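PDB 3SYJ: adhesion and penetration protein autotransporter from Haemophilus influenzae, which promotes bacterial adherence and invasion by directly binding a host cell structure, and is probably also a serine protease. Local coordinates for residues 639-644 with 699-704; 650-653 with 659-662; 798-801 with 805-808; 877-882 with 921-926; 889-894 with 906-911. All coordinates share one frame; numbering follows the deposited sequence.

Contact 1 (639-644 with 699-704)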
# COMPACT_ATOMS: atom_id res chain seq x y z
N ALA A 639 20.61 -19.83 13.65
CA ALA A 639 20.25 -18.83 14.66
C ALA A 639 18.92 -19.19 15.33
O ALA A 639 17.93 -19.44 14.65
CB ALA A 639 20.16 -17.44 14.02
N VAL A 640 18.90 -19.20 16.66
CA VAL A 640 17.69 -19.59 17.38
C VAL A 640 17.29 -18.53 18.40
O VAL A 640 18.11 -18.13 19.23
CB VAL A 640 17.87 -20.93 18.10
CG1 VAL A 640 16.58 -21.34 18.82
CG2 VAL A 640 18.32 -22.01 17.13
N VAL A 641 16.05 -18.07 18.33
CA VAL A 641 15.51 -17.17 19.34
C VAL A 641 14.65 -18.00 20.29
O VAL A 641 13.59 -18.51 19.90
CB VAL A 641 14.69 -16.03 18.72
CG1 VAL A 641 14.26 -15.04 19.79
CG2 VAL A 641 15.50 -15.33 17.63
N SER A 642 15.10 -18.13 21.53
CA SER A 642 14.55 -19.12 22.46
C SER A 642 13.70 -18.41 23.51
O SER A 642 13.29 -17.27 23.31
CB SER A 642 15.69 -19.82 23.22
OG SER A 642 15.23 -20.97 23.91
N ARG A 643 13.45 -19.09 24.63
CA ARG A 643 12.40 -18.70 25.57
C ARG A 643 12.78 -17.44 26.34
O ARG A 643 13.95 -17.14 26.52
CB ARG A 643 12.10 -19.83 26.56
CG ARG A 643 13.32 -20.39 27.29
CD ARG A 643 12.90 -21.32 28.44
NE ARG A 643 12.18 -20.58 29.48
CZ ARG A 643 11.78 -21.10 30.63
NH1 ARG A 643 12.03 -22.38 30.91
NH2 ARG A 643 11.13 -20.34 31.51
N ASN A 644 11.76 -16.73 26.80
CA ASN A 644 11.93 -15.49 27.56
C ASN A 644 12.70 -14.41 26.81
O ASN A 644 13.54 -13.70 27.38
CB ASN A 644 12.52 -15.77 28.94
CG ASN A 644 11.62 -16.67 29.78
OD1 ASN A 644 11.84 -17.88 29.85
ND2 ASN A 644 10.59 -16.09 30.41
N PRO A 699 6.80 -15.27 27.63
CA PRO A 699 6.20 -14.26 26.74
C PRO A 699 6.22 -14.71 25.28
O PRO A 699 7.10 -15.48 24.89
CB PRO A 699 7.14 -13.06 26.91
CG PRO A 699 8.43 -13.68 27.30
CD PRO A 699 8.02 -14.75 28.26
N LYS A 700 5.26 -14.24 24.50
CA LYS A 700 5.26 -14.46 23.06
C LYS A 700 6.22 -13.45 22.42
O LYS A 700 5.96 -12.25 22.42
CB LYS A 700 3.86 -14.28 22.47
CG LYS A 700 2.88 -15.36 22.85
CD LYS A 700 1.56 -15.21 22.11
CE LYS A 700 0.48 -16.12 22.71
NZ LYS A 700 -0.84 -15.90 22.04
N THR A 701 7.31 -13.95 21.86
CA THR A 701 8.34 -13.09 21.30
C THR A 701 7.81 -12.19 20.18
O THR A 701 7.26 -12.68 19.19
CB THR A 701 9.49 -13.92 20.75
OG1 THR A 701 9.98 -14.78 21.78
CG2 THR A 701 10.60 -13.01 20.26
N GLN A 702 7.98 -10.89 20.33
CA GLN A 702 7.65 -9.96 19.26
C GLN A 702 8.86 -9.82 18.36
O GLN A 702 9.85 -9.19 18.74
CB GLN A 702 7.26 -8.58 19.81
CG GLN A 702 6.15 -8.61 20.82
CD GLN A 702 4.88 -9.25 20.29
OE1 GLN A 702 4.33 -8.83 19.27
NE2 GLN A 702 4.41 -10.28 20.99
N ILE A 703 8.79 -10.42 17.17
CA ILE A 703 9.83 -10.27 16.17
C ILE A 703 9.55 -9.01 15.36
O ILE A 703 8.68 -9.01 14.49
CB ILE A 703 9.89 -11.48 15.22
CG1 ILE A 703 10.01 -12.79 16.01
CG2 ILE A 703 11.03 -11.33 14.23
CD1 ILE A 703 9.51 -14.01 15.24
N ASN A 704 10.29 -7.95 15.64
CA ASN A 704 10.01 -6.65 15.04
C ASN A 704 10.95 -6.30 13.89
O ASN A 704 11.91 -5.55 14.04
CB ASN A 704 10.01 -5.56 16.12
CG ASN A 704 8.91 -5.77 17.16
OD1 ASN A 704 7.85 -6.31 16.85
ND2 ASN A 704 9.17 -5.35 18.39
O HOH W 1 11.28 -16.97 21.15
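Asn644 and Pro699 lie where the backbones of 639-644 and 699-704 come nearest, with 5.9 Å between the CA atom of Asn644 and the CA atom of Pro699. Both segments belong to the beta-solenoid of the Hap passenger domain: strand 639-641 leads out of its face into a turn at 642-644, whereas 699-700 leads into the strand that starts at Thr701. No hydrogen bond joins the segments directly. A bound water does so instead, donating one hydrogen to Ser642 O at 3.0 Å and the other to Thr701 OG1 at 2.6 Å. The hydroxyl of Thr701 is gripped a second time by the carbonyl O of Val645, so this buried hydroxyl has two partners, which probably fix its orientation.

Asn644 and Pro699 meet at about a right angle, the amide ND2 of Asn644 lying 3.6 Å from the CD methylene of Pro699. With chi1 at -61° the amide of Asn644 stands beside its own backbone N. Arg643 holds it there from one side: NE of Arg643 donates to OD1 of Asn644 at 2.7 Å, the oxygen lying in the guanidinium plane and the C=O...N angle being 169°. ND2 of Asn644 also bonds to Asn624 OD1, and NH1 of Arg643 forms a salt bridge with Asp619. The apolar part of the contact is one methyl pair, Val641 CG1 against Thr701 CG2 at 4.2 Å.

Contact 2 (650-653 with 659-662)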
# COMPACT_ATOMS: atom_id res chain seq x y z
N GLY A 650 14.86 -5.78 14.40
CA GLY A 650 15.83 -5.68 13.32
C GLY A 650 15.41 -6.56 12.15
O GLY A 650 14.54 -7.41 12.30
N ASN A 651 16.04 -6.36 11.00
CA ASN A 651 15.67 -7.11 9.80
C ASN A 651 16.57 -8.31 9.60
O ASN A 651 17.77 -8.25 9.87
CB ASN A 651 15.68 -6.21 8.56
CG ASN A 651 14.67 -5.08 8.65
OD1 ASN A 651 13.53 -5.27 9.11
ND2 ASN A 651 15.07 -3.89 8.23
N TRP A 652 16.00 -9.41 9.14
CA TRP A 652 16.72 -10.67 9.03
C TRP A 652 17.03 -11.01 7.59
O TRP A 652 16.17 -10.89 6.72
CB TRP A 652 15.92 -11.81 9.68
CG TRP A 652 15.88 -11.74 11.19
CD1 TRP A 652 15.13 -10.89 11.96
CD2 TRP A 652 16.65 -12.54 12.10
NE1 TRP A 652 15.39 -11.11 13.29
CE2 TRP A 652 16.31 -12.12 13.41
CE3 TRP A 652 17.58 -13.57 11.95
CZ2 TRP A 652 16.88 -12.70 14.54
CZ3 TRP A 652 18.14 -14.14 13.08
CH2 TRP A 652 17.79 -13.70 14.36
N THR A 653 18.26 -11.44 7.34
CA THR A 653 18.64 -12.01 6.06
C THR A 653 19.31 -13.37 6.26
O THR A 653 20.41 -13.45 6.81
CB THR A 653 19.58 -11.09 5.26
OG1 THR A 653 18.92 -9.85 5.02
CG2 THR A 653 19.94 -11.74 3.93
N ASN A 659 19.92 -21.22 8.68
CA ASN A 659 18.59 -21.37 9.24
C ASN A 659 18.34 -20.41 10.40
O ASN A 659 19.27 -20.05 11.13
CB ASN A 659 18.36 -22.81 9.69
CG ASN A 659 16.91 -23.08 10.03
OD1 ASN A 659 16.35 -22.49 10.96
ND2 ASN A 659 16.28 -23.98 9.27
N ALA A 660 17.09 -19.97 10.55
CA ALA A 660 16.69 -19.13 11.68
C ALA A 660 15.36 -19.60 12.24
O ALA A 660 14.40 -19.79 11.50
CB ALA A 660 16.59 -17.68 11.25
N THR A 661 15.30 -19.80 13.56
CA THR A 661 14.11 -20.33 14.21
C THR A 661 13.67 -19.44 15.37
O THR A 661 14.51 -19.02 16.18
CB THR A 661 14.36 -21.75 14.74
OG1 THR A 661 14.79 -22.58 13.66
CG2 THR A 661 13.09 -22.33 15.36
N PHE A 662 12.38 -19.15 15.45
CA PHE A 662 11.84 -18.26 16.48
C PHE A 662 10.73 -18.92 17.31
O PHE A 662 9.79 -19.50 16.76
CB PHE A 662 11.25 -17.00 15.86
CG PHE A 662 12.19 -16.26 14.95
CD1 PHE A 662 12.82 -15.10 15.37
CD2 PHE A 662 12.42 -16.70 13.65
CE1 PHE A 662 13.67 -14.40 14.53
CE2 PHE A 662 13.26 -16.00 12.81
CZ PHE A 662 13.89 -14.85 13.25
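The aromatic pair of Trp652 and Phe662 supplies most of this contact. The two side chains come from opposite directions and meet as a T-shaped stack, the edge of Phe662 set against the face of Trp652. The evidence is in the planes, which stand at 79° to each other, and in the 4.9 Å between the centroid of the Phe662 ring and that of the six-membered ring of Trp652. CZ of Phe662 sits over the centre of the indole, 3.6 Å above its plane, and CE1 beside it comes within 3.6 Å of CZ2 of Trp652. In each residue CG lies beside its own backbone N, with chi1 at -72° in Trp652 and -53° in Phe662, and this sends the two rings into the space between the strands.

The aliphatic part is smaller: CB of Ala660 approaches CZ3 of Trp652 obliquely at 4.3 Å. No hydrogen bond crosses between the segments, and all three touching residues are buried, as expected for the interior of a beta-solenoid.

Trp652 also stacks on the ring of Phe632, while Phe662 packs on Val641 and Val717. Strand 651-653 runs parallel to its neighbours 631-634 and 701-709, and strand 659-662 does the same between 638-641 and 714-718; the indole and the phenyl ring join two consecutive faces of one coil across the core.

Contact 3 (798-801 with 805-808)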
# COMPACT_ATOMS: atom_id res chain seq x y z
N ALA A 798 -7.80 -27.27 5.60
CA ALA A 798 -7.81 -25.83 5.79
C ALA A 798 -9.08 -25.17 5.27
O ALA A 798 -9.75 -25.69 4.38
CB ALA A 798 -6.60 -25.21 5.11
N THR A 799 -9.42 -24.03 5.85
CA THR A 799 -10.49 -23.21 5.32
C THR A 799 -9.91 -21.86 4.91
O THR A 799 -9.03 -21.32 5.59
CB THR A 799 -11.63 -23.01 6.34
OG1 THR A 799 -11.12 -22.35 7.51
CG2 THR A 799 -12.23 -24.34 6.74
N TRP A 800 -10.40 -21.32 3.80
CA TRP A 800 -9.97 -20.02 3.32
C TRP A 800 -11.17 -19.16 2.94
O TRP A 800 -11.97 -19.55 2.09
CB TRP A 800 -9.04 -20.19 2.12
CG TRP A 800 -8.63 -18.91 1.48
CD1 TRP A 800 -8.49 -17.70 2.09
CD2 TRP A 800 -8.27 -18.71 0.10
NE1 TRP A 800 -8.08 -16.76 1.18
CE2 TRP A 800 -7.94 -17.35 -0.05
CE3 TRP A 800 -8.21 -19.56 -1.01
CZ2 TRP A 800 -7.54 -16.81 -1.28
CZ3 TRP A 800 -7.82 -19.02 -2.23
CH2 TRP A 800 -7.49 -17.66 -2.35
N THR A 801 -11.29 -18.01 3.59
CA THR A 801 -12.34 -17.05 3.24
C THR A 801 -11.78 -15.90 2.42
O THR A 801 -11.16 -14.97 2.95
CB THR A 801 -13.06 -16.50 4.49
OG1 THR A 801 -13.79 -17.56 5.12
CG2 THR A 801 -14.02 -15.39 4.11
N ASP A 805 -11.89 -10.47 -5.31
CA ASP A 805 -11.48 -11.15 -6.53
C ASP A 805 -10.03 -11.62 -6.42
O ASP A 805 -9.17 -10.88 -5.92
CB ASP A 805 -11.63 -10.24 -7.75
CG ASP A 805 -13.05 -10.19 -8.28
OD1 ASP A 805 -13.97 -10.67 -7.57
OD2 ASP A 805 -13.25 -9.68 -9.40
N THR A 806 -9.76 -12.83 -6.89
CA THR A 806 -8.46 -13.45 -6.70
C THR A 806 -8.05 -14.28 -7.91
O THR A 806 -8.89 -14.94 -8.52
CB THR A 806 -8.46 -14.38 -5.47
OG1 THR A 806 -8.09 -13.63 -4.30
CG2 THR A 806 -7.47 -15.52 -5.65
N THR A 807 -6.77 -14.25 -8.23
CA THR A 807 -6.25 -15.09 -9.30
C THR A 807 -5.14 -16.02 -8.82
O THR A 807 -4.23 -15.60 -8.10
CB THR A 807 -5.74 -14.24 -10.48
OG1 THR A 807 -6.80 -13.42 -10.95
CG2 THR A 807 -5.25 -15.14 -11.61
N LEU A 808 -5.24 -17.25 -9.22
CA LEU A 808 -4.22 -18.23 -8.92
C LEU A 808 -3.91 -18.99 -10.18
O LEU A 808 -4.62 -18.95 -11.14
CB LEU A 808 -4.70 -19.19 -7.85
CG LEU A 808 -5.22 -18.66 -6.54
CD1 LEU A 808 -5.80 -19.74 -5.75
CD2 LEU A 808 -4.16 -17.96 -5.77
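Trp800 and Thr806 face each other across the interior from strands too far apart to pair, with 12.1 Å between the CA atom of Trp800 and the CA atom of Thr806. What fills the gap is chiefly the indole. Its CG lies anti to the backbone N of Trp800 (chi1 175°), which directs the ring toward 805-808. The benzo edge does the touching: CH2 of Trp800 reaches CG2 of Thr806 at 3.9 Å, and the adjacent CZ3 reaches CD1 of Leu808 at 4.1 Å. Both methyls lie at the edge of the ring, near its plane, so the indole abuts the two methyls with its benzo edge. Thr806 and Leu808 are two residues apart on an extended strand and so present their side chains on the same side.

This alternation of inward and outward residues is that of the parallel beta-helix that forms the long stem of the passenger domain. Four residues, 802-805, link strand 799-801 to strand 806-808, so the contact ties together consecutive faces of one coil. Strand 799-801 is paired with strands 780-781 and 816-819 of the neighbouring coils, and strand 806-808 with strand 852-855.

The polar atom of the indole has its partner outside the two segments, NE1 of Trp800 bonding to the carbonyl O of His783, which probably helps to set the tilt of the ring. Phe781 meets the same indole with planes at about 35°. On the outward side, Thr807 packs on Asn656 of the second subunit, next to a long, weak ion pair between Asp805 and Lys635 of that subunit.

Contact 4 (877-882 with 921-926)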
# COMPACT_ATOMS: atom_id res chain seq x y z
N ASP A 877 -21.25 -15.27 -6.51
CA ASP A 877 -19.81 -15.51 -6.52
C ASP A 877 -19.53 -16.45 -7.68
O ASP A 877 -20.40 -17.23 -8.07
CB ASP A 877 -19.34 -16.14 -5.21
CG ASP A 877 -19.51 -15.22 -4.02
OD1 ASP A 877 -19.25 -14.00 -4.15
OD2 ASP A 877 -19.90 -15.71 -2.94
N LYS A 878 -18.33 -16.38 -8.23
CA LYS A 878 -17.99 -17.17 -9.40
C LYS A 878 -16.72 -18.00 -9.20
O LYS A 878 -15.80 -17.58 -8.50
CB LYS A 878 -17.83 -16.27 -10.63
CG LYS A 878 -19.12 -15.58 -11.07
CD LYS A 878 -20.17 -16.61 -11.47
CE LYS A 878 -21.58 -16.04 -11.41
NZ LYS A 878 -21.83 -15.02 -12.46
N LEU A 879 -16.70 -19.18 -9.80
CA LEU A 879 -15.49 -19.99 -9.84
C LEU A 879 -15.13 -20.17 -11.31
O LEU A 879 -15.83 -20.86 -12.05
CB LEU A 879 -15.72 -21.34 -9.16
CG LEU A 879 -14.55 -22.32 -9.08
CD1 LEU A 879 -13.34 -21.68 -8.43
CD2 LEU A 879 -14.96 -23.58 -8.34
N LYS A 880 -14.04 -19.53 -11.72
CA LYS A 880 -13.61 -19.54 -13.12
C LYS A 880 -12.43 -20.49 -13.30
O LYS A 880 -11.35 -20.27 -12.76
CB LYS A 880 -13.23 -18.12 -13.55
CG LYS A 880 -12.75 -18.00 -14.98
CD LYS A 880 -12.50 -16.55 -15.36
CE LYS A 880 -13.80 -15.76 -15.40
NZ LYS A 880 -13.65 -14.49 -16.17
N LEU A 881 -12.64 -21.55 -14.07
CA LEU A 881 -11.63 -22.59 -14.22
C LEU A 881 -11.14 -22.72 -15.66
O LEU A 881 -11.69 -22.11 -16.57
CB LEU A 881 -12.18 -23.94 -13.74
CG LEU A 881 -12.85 -23.94 -12.37
CD1 LEU A 881 -13.36 -25.33 -12.03
CD2 LEU A 881 -11.88 -23.45 -11.30
N SER A 882 -10.09 -23.52 -15.85
CA SER A 882 -9.54 -23.75 -17.18
C SER A 882 -9.86 -25.17 -17.63
O SER A 882 -10.58 -25.91 -16.96
CB SER A 882 -8.03 -23.55 -17.16
OG SER A 882 -7.39 -24.65 -16.51
N LEU A 921 -13.83 -33.10 -14.16
CA LEU A 921 -14.31 -32.17 -13.14
C LEU A 921 -15.71 -32.60 -12.67
O LEU A 921 -16.61 -32.81 -13.47
CB LEU A 921 -14.36 -30.76 -13.73
CG LEU A 921 -14.42 -29.55 -12.81
CD1 LEU A 921 -13.32 -29.61 -11.76
CD2 LEU A 921 -14.31 -28.27 -13.63
N LYS A 922 -15.89 -32.74 -11.36
CA LYS A 922 -17.17 -33.19 -10.83
C LYS A 922 -17.65 -32.33 -9.66
O LYS A 922 -16.93 -32.16 -8.67
CB LYS A 922 -17.08 -34.66 -10.42
CG LYS A 922 -18.38 -35.23 -9.86
CD LYS A 922 -18.20 -36.68 -9.44
CE LYS A 922 -19.52 -37.31 -9.00
NZ LYS A 922 -19.39 -38.78 -8.76
N PHE A 923 -18.86 -31.80 -9.78
CA PHE A 923 -19.47 -30.98 -8.74
C PHE A 923 -20.77 -31.56 -8.21
O PHE A 923 -21.52 -32.21 -8.94
CB PHE A 923 -19.74 -29.56 -9.24
CG PHE A 923 -18.50 -28.79 -9.55
CD1 PHE A 923 -17.78 -28.19 -8.53
CD2 PHE A 923 -18.05 -28.66 -10.84
CE1 PHE A 923 -16.64 -27.48 -8.80
CE2 PHE A 923 -16.90 -27.95 -11.12
CZ PHE A 923 -16.20 -27.35 -10.09
N THR A 924 -21.04 -31.31 -6.93
CA THR A 924 -22.26 -31.76 -6.29
C THR A 924 -22.82 -30.64 -5.44
O THR A 924 -22.12 -30.08 -4.60
CB THR A 924 -22.00 -32.96 -5.39
OG1 THR A 924 -21.70 -34.10 -6.21
CG2 THR A 924 -23.21 -33.26 -4.53
N LEU A 925 -24.09 -30.30 -5.67
CA LEU A 925 -24.74 -29.26 -4.89
C LEU A 925 -25.13 -29.81 -3.51
O LEU A 925 -25.74 -30.87 -3.41
CB LEU A 925 -25.96 -28.72 -5.63
CG LEU A 925 -26.69 -27.54 -4.98
CD1 LEU A 925 -25.80 -26.31 -4.89
CD2 LEU A 925 -27.96 -27.21 -5.76
N GLU A 926 -24.76 -29.08 -2.47
CA GLU A 926 -25.13 -29.46 -1.11
C GLU A 926 -26.63 -29.22 -0.91
O GLU A 926 -27.17 -28.22 -1.38
CB GLU A 926 -24.33 -28.65 -0.09
CG GLU A 926 -24.63 -29.02 1.36
CD GLU A 926 -23.86 -28.17 2.37
OE1 GLU A 926 -22.71 -27.79 2.07
OE2 GLU A 926 -24.41 -27.90 3.45
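Asp877 OD1, just ahead of the strand whose Leu879 and Leu881 meet Leu921 and Phe923, accepts two hydrogen bonds, from Asn851 N and from Asn821 ND2. With OD2 of Asp877 bonded to Thr868 OG1, both carboxylate oxygens have partners, which probably steadies the chain just before strand 878-881.

That strand and strand 921-925 form opposing walls of the beta-helix in the pertactin-like region near the C-terminal end of the passenger domain. They run almost antiparallel, with 167° between their directions, but their axes come no closer than 12.1 Å. Such a gap excludes backbone pairing and leaves the contact to side chains. The CA atoms of Leu881 and Leu921 are 10.0 Å apart, and those of Leu879 and Phe923 are 11.7 Å apart.

Four buried apolar residues meet in between. CD1 of Leu881 serves two partners: it lies at the edge of the Phe923 ring, in the ring plane and 4.0 Å from CZ, and it also presses on Leu921. CD2 of Leu879 comes within 4.3 Å of CE1 of Phe923, a looser touch. CG of Leu881 stands beside its backbone N (chi1 -50°), a rotation that probably helps CD1 to reach both partners, and the side chains of Leu881 and Leu921 cross at a slant. Phe946, outside the two segments, meets Phe923 edge to face. The tightest point is a methyl pair, Leu881 CD1 to Leu921 CD2 at 3.5 Å, closer than usual van der Waals contact.

Contact 5 (889-894 with 906-911)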
# COMPACT_ATOMS: atom_id res chain seq x y z
N TYR A 889 -15.76 -32.09 -6.09
CA TYR A 889 -16.03 -30.97 -5.20
C TYR A 889 -17.49 -30.83 -4.82
O TYR A 889 -18.39 -31.26 -5.54
CB TYR A 889 -15.51 -29.68 -5.83
CG TYR A 889 -14.07 -29.80 -6.26
CD1 TYR A 889 -13.04 -29.70 -5.33
CD2 TYR A 889 -13.74 -30.04 -7.58
CE1 TYR A 889 -11.72 -29.82 -5.71
CE2 TYR A 889 -12.42 -30.17 -7.98
CZ TYR A 889 -11.41 -30.05 -7.03
OH TYR A 889 -10.10 -30.18 -7.41
N ILE A 890 -17.72 -30.24 -3.65
CA ILE A 890 -19.06 -29.96 -3.19
C ILE A 890 -19.32 -28.47 -3.33
O ILE A 890 -18.46 -27.65 -3.00
CB ILE A 890 -19.25 -30.38 -1.72
CG1 ILE A 890 -19.27 -31.90 -1.62
CG2 ILE A 890 -20.53 -29.78 -1.16
CD1 ILE A 890 -19.36 -32.42 -0.20
N LEU A 891 -20.49 -28.13 -3.85
CA LEU A 891 -20.90 -26.74 -3.97
C LEU A 891 -21.98 -26.43 -2.95
O LEU A 891 -23.01 -27.09 -2.91
CB LEU A 891 -21.41 -26.44 -5.38
CG LEU A 891 -20.42 -25.81 -6.35
CD1 LEU A 891 -19.09 -26.56 -6.32
CD2 LEU A 891 -20.99 -25.78 -7.76
N SER A 892 -21.73 -25.43 -2.12
CA SER A 892 -22.71 -25.00 -1.14
C SER A 892 -23.11 -23.58 -1.46
O SER A 892 -22.26 -22.72 -1.69
CB SER A 892 -22.14 -25.09 0.27
OG SER A 892 -23.16 -24.97 1.23
N VAL A 893 -24.42 -23.32 -1.50
CA VAL A 893 -24.90 -22.01 -1.92
C VAL A 893 -25.82 -21.38 -0.89
O VAL A 893 -26.76 -22.02 -0.41
CB VAL A 893 -25.65 -22.09 -3.28
CG1 VAL A 893 -26.23 -20.73 -3.64
CG2 VAL A 893 -24.72 -22.59 -4.37
N ARG A 894 -25.53 -20.12 -0.55
CA ARG A 894 -26.42 -19.32 0.28
C ARG A 894 -26.99 -18.17 -0.52
O ARG A 894 -26.25 -17.33 -1.04
CB ARG A 894 -25.71 -18.82 1.55
CG ARG A 894 -25.53 -19.90 2.61
CD ARG A 894 -24.97 -19.34 3.90
NE ARG A 894 -24.39 -20.40 4.72
CZ ARG A 894 -25.05 -21.05 5.67
NH1 ARG A 894 -26.31 -20.73 5.95
NH2 ARG A 894 -24.43 -22.01 6.35
N LEU A 906 -28.31 -19.56 -13.50
CA LEU A 906 -27.22 -18.88 -12.82
C LEU A 906 -25.95 -19.71 -12.90
O LEU A 906 -25.86 -20.78 -12.30
CB LEU A 906 -27.58 -18.61 -11.36
CG LEU A 906 -26.55 -17.76 -10.62
CD1 LEU A 906 -26.28 -16.47 -11.38
CD2 LEU A 906 -27.01 -17.45 -9.21
N THR A 907 -24.97 -19.22 -13.65
CA THR A 907 -23.69 -19.91 -13.75
C THR A 907 -22.94 -19.80 -12.42
O THR A 907 -22.83 -18.71 -11.85
CB THR A 907 -22.82 -19.32 -14.89
OG1 THR A 907 -23.56 -19.37 -16.12
CG2 THR A 907 -21.52 -20.10 -15.05
N LEU A 908 -22.43 -20.92 -11.92
CA LEU A 908 -21.64 -20.93 -10.69
C LEU A 908 -20.18 -21.23 -11.01
O LEU A 908 -19.27 -20.54 -10.53
CB LEU A 908 -22.19 -21.94 -9.69
CG LEU A 908 -23.51 -21.55 -9.02
CD1 LEU A 908 -23.90 -22.57 -7.97
CD2 LEU A 908 -23.41 -20.15 -8.42
N VAL A 909 -19.96 -22.25 -11.83
CA VAL A 909 -18.62 -22.62 -12.27
C VAL A 909 -18.52 -22.49 -13.78
O VAL A 909 -19.29 -23.10 -14.52
CB VAL A 909 -18.30 -24.07 -11.88
CG1 VAL A 909 -16.87 -24.41 -12.27
CG2 VAL A 909 -18.50 -24.28 -10.38
N GLU A 910 -17.57 -21.68 -14.24
CA GLU A 910 -17.43 -21.40 -15.66
C GLU A 910 -16.02 -21.64 -16.17
O GLU A 910 -15.10 -21.93 -15.40
CB GLU A 910 -17.83 -19.95 -15.96
CG GLU A 910 -17.00 -18.92 -15.20
CD GLU A 910 -17.53 -17.51 -15.36
OE1 GLU A 910 -18.01 -17.16 -16.46
OE2 GLU A 910 -17.44 -16.73 -14.39
N SER A 911 -15.85 -21.50 -17.47
CA SER A 911 -14.54 -21.60 -18.08
C SER A 911 -13.94 -20.21 -18.25
O SER A 911 -14.66 -19.23 -18.40
CB SER A 911 -14.63 -22.30 -19.44
OG SER A 911 -13.40 -22.21 -20.13
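Val893 and Leu908 reach toward each other tip to tip, CG2 of Val893 lying 3.7 Å from CD1 of Leu908. Next to them, CD2 of Leu891 touches two partners, 3.9 Å from CG2 of Val909 and 4.3 Å from CD1 of Leu908. All of these are methyl contacts, and no hydrogen bond crosses between the segments. The backbones stay apart, with 8.9 Å between the CA atom of Leu891 and the CA atom of Leu908. The chi1 of Leu891, -97°, departs from a staggered value, a rotation that probably helps bring CD2 to Leu908 and Val909.

Leu891 and Val893 alternate with outward-facing neighbours along a regular strand, but Leu908 and Val909 are consecutive and yet both point to the same side. The explanation is a classic beta bulge, in which Leu908 and Val909 together face Phe946 on the antiparallel strand 945-949. Leu908 has phi -110° and psi -47°, a break from extended geometry that also lets the chain turn a corner here in the beta-helix. Strand 889-894 and the corner thus line the interior from two walls of the pertactin-like region.

Around this first shell, Phe923 packs against both Leu891 and Val909, filling in beside them. Leu948 backs Leu908, and Leu925 lies on Val893. Polar bonds hold the flanks: Ser892 OG pairs with Tyr824 OH on the side of its strand turned away from the contact, and Thr907 OG1 bonds to NE of Arg947.

From the N terminus, contact 1 is the first to open, and it closes a loop of 54 residues inside which contact 2 is nested. The two touch, since strand 638-641 pairs with strand 659-662 and strand 645-654 with strand 701-709, and so belong to one section of the beta-solenoid. Contact 3 follows in series, its centre 28 Å from that of contact 2, and closes a short corner further along the stem. Contact 4 then encloses contact 5, with centres 4 Å apart, and knits opposing walls together near the C-terminal end. Contact 3 lies about 7 Å from contact 4 by nearest atoms, without touching it. No loops cross.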